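Local coordinates for Asp/Glu-specific dipeptidyl-peptidase (PDB 5JXF), which removes dipeptides from the N-terminus of oligopeptides as a serine peptidase of family S46, with strict specificity for aspartate or glutamate at the P1 position, at residues A[332-335]-A[336-339]; A[452-455]-A[456-460]. All blocks are in the same frame, centred on the assembly; numbering follows the deposited sequence.

Contact 1 comes first along the chain, inside the long helix 328-357; contact 2 follows more than a hundred residues later, where the short helix 452-456 ends and the chain turns toward helix 460-477. Their centres are about 11 Å apart, on the same side of the chain's centre. They touch directly: Lys-337 NZ lies 2.7 Å from Asp-457 O and Gln-333 NE2 3.0 Å from Lys-456 O, both probable hydrogen bonds from helix side chains to carbonyls at the turn. Contact 2 itself lies away from the annotated sites, but these bonds tie the 452-460 region to the helix whose Ala-339 carbonyl meets the bound arginine.

Contact 1 (A[332-335]-A[336-339]); sequences IQYA and SKYA. With ARG (arginine), chain E.
Lys-337 leaves the helix with CG anti to its carbonyl carbon (chi1 -61°), and a single bend at chi3 (-61°) swings its end back over the ring of Tyr-334, one turn earlier. Lys-337 NZ stands over one face of the Tyr-334 ring, offset toward the rim, 3.9 Å from its centroid and 21° off the normal, a cation-pi contact. CE lies over the same ring in a CH-pi contact. The NZ end also forms a salt bridge to Glu-417, whose carboxylate takes the Tyr-334 hydroxyl as well. Glu-417 thus ties both side chains together and would probably favour the charged lysine; NZ also bonds to Asp-457 O.

The backbone is kinked here: the N atoms of Ser-336 and Lys-337 lack bonds to the preceding turn. Helix 328-357 continues through the kink, with a water carrying the link, donating to Gln-333 O at 2.8 Å and accepting from Lys-337 N at 2.9 Å. Regular bonding then resumes with Tyr-338 N to Tyr-334 O (2.6 Å) and Ala-339 N to Ala-335 O (3.0 Å). Just beyond, Ala-339 O accepts a weak hydrogen bond from NH2 of the bound arginine (2.8 Å), which makes Ala-339 part of the arginine pocket, its side chain about 6 Å from that of His-101, assigned to the charge relay by similarity.

Around this turn, Tyr-334 and Tyr-338 pack on Met-324 of helix 295-325, while Ala-335 and Ser-336 meet Phe-104 of helix 100-109.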
ATOM      1  N   ILE A 332      21.772 -18.436  -5.205  1.00 63.92           N
ATOM      2  CA  ILE A 332      22.657 -18.142  -6.332  1.00 65.48           C
ATOM      3  C   ILE A 332      22.268 -19.014  -7.533  1.00 64.11           C
ATOM      4  O   ILE A 332      22.362 -18.589  -8.685  1.00 67.46           O
ATOM      5  CB  ILE A 332      24.142 -18.373  -5.965  1.00 67.50           C
ATOM      6  CG1 ILE A 332      24.587 -17.396  -4.884  1.00 70.48           C
ATOM      7  CG2 ILE A 332      25.039 -18.225  -7.184  1.00 78.06           C
ATOM      8  CD1 ILE A 332      26.033 -17.543  -4.513  1.00 69.67           C
ATOM      9  N   GLN A 333      21.818 -20.230  -7.245  1.00 64.99           N
ATOM     10  CA  GLN A 333      21.322 -21.141  -8.266  1.00 71.82           C
ATOM     11  C   GLN A 333      20.050 -20.639  -8.944  1.00 70.09           C
ATOM     12  O   GLN A 333      19.890 -20.774 -10.167  1.00 66.18           O
ATOM     13  CB  GLN A 333      21.048 -22.516  -7.665  1.00 74.60           C
ATOM     14  CG  GLN A 333      22.265 -23.385  -7.482  1.00 76.01           C
ATOM     15  CD  GLN A 333      21.892 -24.795  -7.087  1.00 80.34           C
ATOM     16  OE1 GLN A 333      20.996 -25.008  -6.265  1.00 81.30           O
ATOM     17  NE2 GLN A 333      22.571 -25.773  -7.679  1.00 79.80           N
ATOM     18  N   TYR A 334      19.144 -20.072  -8.151  1.00 64.34           N
ATOM     19  CA  TYR A 334      17.793 -19.830  -8.640  1.00 65.38           C
ATOM     20  C   TYR A 334      17.477 -18.367  -8.904  1.00 64.32           C
ATOM     21  O   TYR A 334      16.401 -18.062  -9.425  1.00 65.26           O
ATOM     22  CB  TYR A 334      16.768 -20.419  -7.658  1.00 67.08           C
ATOM     23  CG  TYR A 334      16.519 -21.884  -7.908  1.00 69.45           C
ATOM     24  CD1 TYR A 334      17.369 -22.854  -7.388  1.00 74.75           C
ATOM     25  CD2 TYR A 334      15.452 -22.299  -8.691  1.00 66.47           C
ATOM     26  CE1 TYR A 334      17.154 -24.205  -7.634  1.00 72.79           C
ATOM     27  CE2 TYR A 334      15.227 -23.647  -8.937  1.00 69.90           C
ATOM     28  CZ  TYR A 334      16.082 -24.591  -8.409  1.00 72.15           C
ATOM     29  OH  TYR A 334      15.859 -25.918  -8.668  1.00 82.42           O
ATOM     30  N   ALA A 335      18.416 -17.483  -8.576  1.00 60.12           N
ATOM     31  CA  ALA A 335      18.194 -16.041  -8.642  1.00 60.30           C
ATOM     32  C   ALA A 335      17.594 -15.618  -9.970  1.00 60.00           C
ATOM     33  O   ALA A 335      16.510 -15.029 -10.018  1.00 56.52           O
ATOM     34  CB  ALA A 335      19.501 -15.294  -8.402  1.00 61.37           C
ATOM     35  N   SER A 336      18.293 -15.954 -11.048  1.00 64.23           N
ATOM     36  CA  SER A 336      17.879 -15.544 -12.379  1.00 62.63           C
ATOM     37  C   SER A 336      16.610 -16.257 -12.796  1.00 60.12           C
ATOM     38  O   SER A 336      15.687 -15.644 -13.327  1.00 57.86           O
ATOM     39  CB  SER A 336      18.991 -15.814 -13.392  1.00 68.43           C
ATOM     40  OG  SER A 336      18.620 -15.338 -14.666  1.00 80.24           O
ATOM     41  N   LYS A 337      16.566 -17.561 -12.556  1.00 64.80           N
ATOM     42  CA  LYS A 337      15.397 -18.346 -12.940  1.00 66.13           C
ATOM     43  C   LYS A 337      14.150 -17.910 -12.168  1.00 56.71           C
ATOM     44  O   LYS A 337      13.060 -17.890 -12.733  1.00 54.47           O
ATOM     45  CB  LYS A 337      15.653 -19.844 -12.738  1.00 69.93           C
ATOM     46  CG  LYS A 337      16.804 -20.393 -13.575  1.00 66.92           C
ATOM     47  CD  LYS A 337      16.912 -21.905 -13.429  1.00 70.04           C
ATOM     48  CE  LYS A 337      17.171 -22.308 -11.990  1.00 66.30           C
ATOM     49  NZ  LYS A 337      17.438 -23.769 -11.829  1.00 62.55           N
ATOM     50  N   TYR A 338      14.304 -17.552 -10.892  1.00 57.82           N
ATOM     51  CA  TYR A 338      13.169 -17.078 -10.089  1.00 55.01           C
ATOM     52  C   TYR A 338      12.656 -15.718 -10.579  1.00 52.40           C
ATOM     53  O   TYR A 338      11.455 -15.549 -10.799  1.00 55.32           O
ATOM     54  CB  TYR A 338      13.549 -16.992  -8.603  1.00 58.47           C
ATOM     55  CG  TYR A 338      12.422 -16.530  -7.698  1.00 63.89           C
ATOM     56  CD1 TYR A 338      12.166 -15.176  -7.502  1.00 63.51           C
ATOM     57  CD2 TYR A 338      11.618 -17.449  -7.032  1.00 65.43           C
ATOM     58  CE1 TYR A 338      11.143 -14.755  -6.670  1.00 61.63           C
ATOM     59  CE2 TYR A 338      10.587 -17.033  -6.192  1.00 62.01           C
ATOM     60  CZ  TYR A 338      10.352 -15.688  -6.025  1.00 61.47           C
ATOM     61  OH  TYR A 338       9.338 -15.267  -5.201  1.00 61.94           O
ATOM     62  N   ALA A 339      13.565 -14.757 -10.747  1.00 52.31           N
ATOM     63  CA  ALA A 339      13.203 -13.400 -11.170  1.00 57.40           C
ATOM     64  C   ALA A 339      12.441 -13.360 -12.506  1.00 59.37           C
ATOM     65  O   ALA A 339      11.483 -12.597 -12.659  1.00 58.31           O
ATOM     66  CB  ALA A 339      14.454 -12.536 -11.264  1.00 66.73           C
TER
HETATM   67  N   ARG E 801       9.588  -5.447 -13.946  1.00 73.38           N
HETATM   68  CA  ARG E 801      10.824  -5.342 -14.709  1.00 76.34           C
HETATM   69  C   ARG E 801      10.512  -5.631 -16.182  1.00 82.31           C
HETATM   70  O   ARG E 801       9.977  -6.688 -16.503  1.00 78.78           O
HETATM   71  CB  ARG E 801      11.885  -6.306 -14.163  1.00 69.79           C
HETATM   72  CG  ARG E 801      12.353  -5.992 -12.734  1.00 73.87           C
HETATM   73  CD  ARG E 801      13.337  -7.044 -12.216  1.00 69.92           C
HETATM   74  NE  ARG E 801      12.751  -8.381 -12.219  1.00 62.69           N
HETATM   75  CZ  ARG E 801      12.109  -8.925 -11.181  1.00 68.93           C
HETATM   76  NH1 ARG E 801      11.977  -8.247 -10.041  1.00 82.54           N
HETATM   77  NH2 ARG E 801      11.602 -10.153 -11.277  1.00 60.08           N
HETATM   78  O   HOH W   1      19.131 -18.574 -11.737  1.00 52.04           O

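Contact 2 (A[452-455]-A[456-460]); sequences ADFF and KDFNS. Unlike the reference sequence in segment 456-460: Ser-460 (reference Ala).
The helix beginning at Ala-452 is short: Lys-456 N bonds to Ala-452 O (3.2 Å), after which Asp-457 N makes only weak bonds, shared between the carbonyls of Asp-453 and Phe-454, and Phe-458 N a weak one to Phe-455 O. Phe-454 and Phe-458 lie side by side and point the same way. Their planes are near parallel, 15° apart, but slid so far that the rings barely overlap, with centroids 5.7 Å apart. The touch is between Phe-454 CE2 and Phe-458 CD1, at 4.1 Å. Phe-455 CD1 approaches Phe-458 CD2 obliquely, 4.3 Å away, and one face of the Phe-455 ring receives Phe-454 CD2.

The short link leads into helix 460-477, with Asn-459 at its N-cap: Asn-459 OD1 accepts from Val-462 N. Lys-456, bent at chi3 (67°) and chi4 (69°), folds back to bring Lys-456 NZ to 3.5 Å from Asp-457 OD1, a salt bridge whose hydrogen bond is weak. Phe-454 and Phe-458 pack on Glu-417 and Phe-455 on Leu-421, both of helix 417-435, while the Phe-455 ring also meets that of Tyr-508.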
ATOM      1  N   ALA A 452      25.163 -27.968 -19.235  1.00 78.12           N
ATOM      2  CA  ALA A 452      26.194 -27.692 -18.245  1.00 78.46           C
ATOM      3  C   ALA A 452      25.653 -26.756 -17.169  1.00 74.62           C
ATOM      4  O   ALA A 452      25.468 -27.148 -16.015  1.00 69.91           O
ATOM      5  CB  ALA A 452      27.427 -27.087 -18.910  1.00 70.86           C
ATOM      6  N   ASP A 453      25.377 -25.517 -17.563  1.00 77.65           N
ATOM      7  CA  ASP A 453      24.870 -24.526 -16.621  1.00 83.98           C
ATOM      8  C   ASP A 453      23.460 -24.864 -16.115  1.00 83.52           C
ATOM      9  O   ASP A 453      23.030 -24.338 -15.086  1.00 81.64           O
ATOM     10  CB  ASP A 453      24.916 -23.120 -17.248  1.00 87.55           C
ATOM     11  CG  ASP A 453      26.306 -22.760 -17.777  1.00 88.88           C
ATOM     12  OD1 ASP A 453      27.191 -23.642 -17.804  1.00 92.03           O
ATOM     13  OD2 ASP A 453      26.527 -21.584 -18.142  1.00 87.32           O
ATOM     14  N   PHE A 454      22.744 -25.733 -16.827  1.00 81.50           N
ATOM     15  CA  PHE A 454      21.444 -26.192 -16.352  1.00 74.52           C
ATOM     16  C   PHE A 454      21.593 -26.902 -15.010  1.00 78.56           C
ATOM     17  O   PHE A 454      20.836 -26.641 -14.069  1.00 82.75           O
ATOM     18  CB  PHE A 454      20.781 -27.127 -17.372  1.00 68.25           C
ATOM     19  CG  PHE A 454      19.500 -27.769 -16.877  1.00 74.01           C
ATOM     20  CD1 PHE A 454      18.276 -27.145 -17.062  1.00 76.41           C
ATOM     21  CD2 PHE A 454      19.518 -29.004 -16.228  1.00 73.51           C
ATOM     22  CE1 PHE A 454      17.096 -27.740 -16.610  1.00 72.27           C
ATOM     23  CE2 PHE A 454      18.345 -29.593 -15.775  1.00 70.07           C
ATOM     24  CZ  PHE A 454      17.138 -28.961 -15.968  1.00 68.78           C
ATOM     25  N   PHE A 455      22.570 -27.801 -14.932  1.00 77.72           N
ATOM     26  CA  PHE A 455      22.803 -28.574 -13.716  1.00 81.75           C
ATOM     27  C   PHE A 455      23.578 -27.801 -12.651  1.00 80.76           C
ATOM     28  O   PHE A 455      23.516 -28.158 -11.474  1.00 78.32           O
ATOM     29  CB  PHE A 455      23.537 -29.876 -14.045  1.00 82.16           C
ATOM     30  CG  PHE A 455      22.661 -30.908 -14.674  1.00 83.78           C
ATOM     31  CD1 PHE A 455      21.765 -31.636 -13.903  1.00 83.95           C
ATOM     32  CD2 PHE A 455      22.711 -31.138 -16.039  1.00 86.03           C
ATOM     33  CE1 PHE A 455      20.942 -32.583 -14.480  1.00 86.47           C
ATOM     34  CE2 PHE A 455      21.891 -32.086 -16.630  1.00 88.39           C
ATOM     35  CZ  PHE A 455      21.002 -32.811 -15.848  1.00 89.89           C
ATOM     36  N   LYS A 456      24.307 -26.759 -13.058  1.00 79.69           N
ATOM     37  CA  LYS A 456      24.946 -25.868 -12.093  1.00 84.06           C
ATOM     38  C   LYS A 456      23.872 -25.172 -11.258  1.00 80.34           C
ATOM     39  O   LYS A 456      24.072 -24.904 -10.081  1.00 82.32           O
ATOM     40  CB  LYS A 456      25.851 -24.833 -12.790  1.00 79.84           C
ATOM     41  CG  LYS A 456      26.440 -23.760 -11.845  1.00 75.34           C
ATOM     42  CD  LYS A 456      27.614 -22.980 -12.464  1.00 72.66           C
ATOM     43  CE  LYS A 456      27.204 -22.095 -13.645  1.00 74.36           C
ATOM     44  NZ  LYS A 456      26.351 -20.920 -13.289  1.00 74.47           N
ATOM     45  N   ASP A 457      22.723 -24.906 -11.877  1.00 78.18           N
ATOM     46  CA  ASP A 457      21.653 -24.143 -11.242  1.00 75.17           C
ATOM     47  C   ASP A 457      20.488 -25.047 -10.831  1.00 78.05           C
ATOM     48  O   ASP A 457      19.490 -24.587 -10.269  1.00 76.13           O
ATOM     49  CB  ASP A 457      21.156 -23.037 -12.181  1.00 69.25           C
ATOM     50  CG  ASP A 457      22.285 -22.142 -12.684  1.00 72.24           C
ATOM     51  OD1 ASP A 457      23.344 -22.085 -12.025  1.00 73.07           O
ATOM     52  OD2 ASP A 457      22.115 -21.484 -13.735  1.00 75.01           O
ATOM     53  N   PHE A 458      20.620 -26.338 -11.116  1.00 79.44           N
ATOM     54  CA  PHE A 458      19.564 -27.288 -10.804  1.00 80.73           C
ATOM     55  C   PHE A 458      19.724 -27.845  -9.398  1.00 79.45           C
ATOM     56  O   PHE A 458      20.791 -28.334  -9.023  1.00 80.07           O
ATOM     57  CB  PHE A 458      19.540 -28.438 -11.814  1.00 81.18           C
ATOM     58  CG  PHE A 458      18.503 -29.486 -11.511  1.00 83.38           C
ATOM     59  CD1 PHE A 458      17.170 -29.268 -11.815  1.00 87.04           C
ATOM     60  CD2 PHE A 458      18.860 -30.686 -10.910  1.00 83.56           C
ATOM     61  CE1 PHE A 458      16.211 -30.231 -11.536  1.00 87.44           C
ATOM     62  CE2 PHE A 458      17.906 -31.650 -10.627  1.00 86.85           C
ATOM     63  CZ  PHE A 458      16.581 -31.422 -10.942  1.00 87.05           C
ATOM     64  N   ASN A 459      18.652 -27.768  -8.624  1.00 77.73           N
ATOM     65  CA  ASN A 459      18.643 -28.360  -7.300  1.00 79.43           C
ATOM     66  C   ASN A 459      17.560 -29.425  -7.249  1.00 79.06           C
ATOM     67  O   ASN A 459      16.373 -29.107  -7.324  1.00 74.44           O
ATOM     68  CB  ASN A 459      18.419 -27.291  -6.228  1.00 83.11           C
ATOM     69  CG  ASN A 459      18.687 -27.805  -4.823  1.00 88.21           C
ATOM     70  OD1 ASN A 459      17.823 -28.424  -4.201  1.00 91.95           O
ATOM     71  ND2 ASN A 459      19.891 -27.552  -4.319  1.00 87.40           N
ATOM     72  N   SER A 460      17.977 -30.686  -7.161  1.00 80.76           N
ATOM     73  CA  SER A 460      17.054 -31.816  -7.128  1.00 87.44           C
ATOM     74  C   SER A 460      15.978 -31.670  -6.047  1.00 89.25           C
ATOM     75  O   SER A 460      14.794 -31.867  -6.320  1.00 89.54           O
ATOM     76  CB  SER A 460      17.833 -33.119  -6.924  1.00 94.77           C
ATOM     77  OG  SER A 460      17.045 -34.096  -6.274  1.00104.45           O
TER